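Local coordinates for TRAP dicarboxylate transporter, DctP subunit (Anaerococcus prevoti, PDB 4N91), which binds D-glucuronate, in both its alpha and beta forms, as the solute-binding protein of a TRAP transport system, probably delivering it for uptake, at residues E286-E290 with M291-F295. Sequence-based numbering, arbitrary orientation.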
loop_
_atom_site.group_PDB
_atom_site.type_symbol
_atom_site.label_atom_id
_atom_site.label_comp_id
_atom_site.label_asym_id
_atom_site.label_seq_id
_atom_site.Cartn_x
_atom_site.Cartn_y
_atom_site.Cartn_z
ATOM N N GLU A 286 -18.811 7.685 3.107
ATOM C CA GLU A 286 -19.936 8.598 3.270
ATOM C C GLU A 286 -19.691 9.907 2.515
ATOM O O GLU A 286 -20.575 10.417 1.805
ATOM C CB GLU A 286 -20.183 8.854 4.758
ATOM C CG GLU A 286 -21.034 10.095 5.058
ATOM C CD GLU A 286 -22.452 9.980 4.536
ATOM O OE1 GLU A 286 -22.867 8.853 4.183
ATOM O OE2 GLU A 286 -23.155 11.018 4.476
ATOM N N LYS A 287 -18.493 10.453 2.659
ATOM C CA LYS A 287 -18.138 11.693 1.998
ATOM C C LYS A 287 -18.152 11.512 0.467
ATOM O O LYS A 287 -18.627 12.383 -0.265
ATOM C CB LYS A 287 -16.780 12.180 2.499
ATOM C CG LYS A 287 -16.182 13.344 1.725
ATOM C CD LYS A 287 -16.749 14.695 2.138
ATOM C CE LYS A 287 -16.242 15.808 1.213
ATOM N NZ LYS A 287 -14.786 15.670 0.881
ATOM N N ALA A 288 -17.665 10.367 -0.011
ATOM C CA ALA A 288 -17.722 10.068 -1.451
ATOM C C ALA A 288 -19.171 10.067 -1.952
ATOM O O ALA A 288 -19.493 10.656 -2.989
ATOM C CB ALA A 288 -17.054 8.735 -1.744
ATOM N N SER A 289 -20.058 9.427 -1.203
ATOM C CA SER A 289 -21.469 9.448 -1.564
ATOM C C SER A 289 -21.977 10.885 -1.665
ATOM O O SER A 289 -22.654 11.253 -2.619
ATOM C CB SER A 289 -22.285 8.668 -0.545
ATOM O OG SER A 289 -22.043 7.282 -0.682
ATOM N N GLU A 290 -21.612 11.713 -0.696
ATOM C CA GLU A 290 -22.074 13.085 -0.670
ATOM C C GLU A 290 -21.512 13.895 -1.836
ATOM O O GLU A 290 -22.162 14.828 -2.302
ATOM C CB GLU A 290 -21.700 13.746 0.659
ATOM C CG GLU A 290 -22.395 13.141 1.860
ATOM C CD GLU A 290 -21.910 13.742 3.174
ATOM O OE1 GLU A 290 -20.854 14.411 3.179
ATOM O OE2 GLU A 290 -22.581 13.541 4.202
HETATM N N MSE A 291 -20.324 13.517 -2.313
HETATM C CA MSE A 291 -19.666 14.152 -3.450
HETATM C C MSE A 291 -20.283 13.715 -4.786
HETATM O O MSE A 291 -19.920 14.232 -5.839
HETATM C CB MSE A 291 -18.180 13.778 -3.486
HETATM C CG MSE A 291 -17.322 14.440 -2.466
HETATM SE SE MSE A 291 -15.559 13.580 -2.555
HETATM C CE MSE A 291 -15.080 14.117 -4.334
ATOM N N GLY A 292 -21.165 12.726 -4.759
ATOM C CA GLY A 292 -21.784 12.252 -5.984
ATOM C C GLY A 292 -21.192 10.972 -6.542
ATOM O O GLY A 292 -21.527 10.556 -7.651
ATOM N N VAL A 293 -20.309 10.320 -5.795
ATOM C CA VAL A 293 -19.767 9.069 -6.297
ATOM C C VAL A 293 -20.819 7.983 -6.205
ATOM O O VAL A 293 -21.504 7.822 -5.187
ATOM C CB VAL A 293 -18.493 8.649 -5.532
ATOM C CG1 VAL A 293 -18.011 7.267 -5.972
ATOM C CG2 VAL A 293 -17.409 9.687 -5.701
ATOM N N GLU A 294 -20.936 7.229 -7.280
ATOM C CA GLU A 294 -21.771 6.052 -7.311
ATOM C C GLU A 294 -20.951 4.798 -7.120
ATOM O O GLU A 294 -19.976 4.541 -7.844
ATOM C CB GLU A 294 -22.551 5.994 -8.621
ATOM C CG GLU A 294 -23.392 4.717 -8.769
ATOM C CD GLU A 294 -24.108 4.660 -10.087
ATOM O OE1 GLU A 294 -24.171 5.708 -10.758
ATOM O OE2 GLU A 294 -24.615 3.575 -10.449
ATOM N N PHE A 295 -21.324 4.009 -6.121
ATOM C CA PHE A 295 -20.647 2.756 -5.867
ATOM C C PHE A 295 -21.356 1.631 -6.614
ATOM O O PHE A 295 -22.581 1.525 -6.601
ATOM C CB PHE A 295 -20.555 2.492 -4.358
ATOM C CG PHE A 295 -19.641 3.441 -3.646
ATOM C CD1 PHE A 295 -18.276 3.259 -3.710
ATOM C CD2 PHE A 295 -20.133 4.509 -2.926
ATOM C CE1 PHE A 295 -17.413 4.111 -3.079
ATOM C CE2 PHE A 295 -19.276 5.394 -2.302
ATOM C CZ PHE A 295 -17.900 5.193 -2.373
HETATM O O HOH W 1 -23.046 6.584 -3.423
HETATM O O HOH W 2 -23.906 9.194 -4.345
#
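Ala288 and Phe295 meet where the chain turns sharply from helix into strand: the methyl CB of Ala288 lies 3.7 Å from CZ, at the far end of the Phe295 ring. A small side chain suits this buried place, since the same methyl also packs on Val293, with 4.1 Å between the two CB atoms, and on Leu220 and Thr221 of helix 218-221. Ser289 reaches the ring differently, its OG lying near the ring plane at the edge, 3.7 Å from Phe295 CE2. With OG beside its own backbone N (chi1 -72°), Ser289 also makes a weak hydrogen bond back to the carbonyl of Lys285, while a water joins OG to the carbonyl O of Val293. Val293 turns CG1 over one face of the ring, near its rim.

The turn that brings these groups together is a Schellman motif ending helix 256-290. Val293 N donates to Ala288 O at 2.9 Å, fairly straight at 158°, and Gly292 N reaches Ser289 O at 3.0 Å from above the carbonyl plane. Gly292 takes a positive phi, where a side chain would be jammed against the preceding carbonyl O, so glycine fits. Just before it, Met291 N still bonds to Lys287 O in helical fashion. The long, flexible chains of Lys287 and selenomethionine Met291 can cross with methylenes in contact, Met291 CG lying 4.1 Å from Lys287 CE, and still reach Thr221. Further out, Lys230 NZ donates a hydrogen bond to Met291 O, Glu294 pairs through its backbone with Lys230 and Tyr232, seating strand 294-296 beside strand 231-238, and the Tyr232 ring meets that of Phe295 at about 70°.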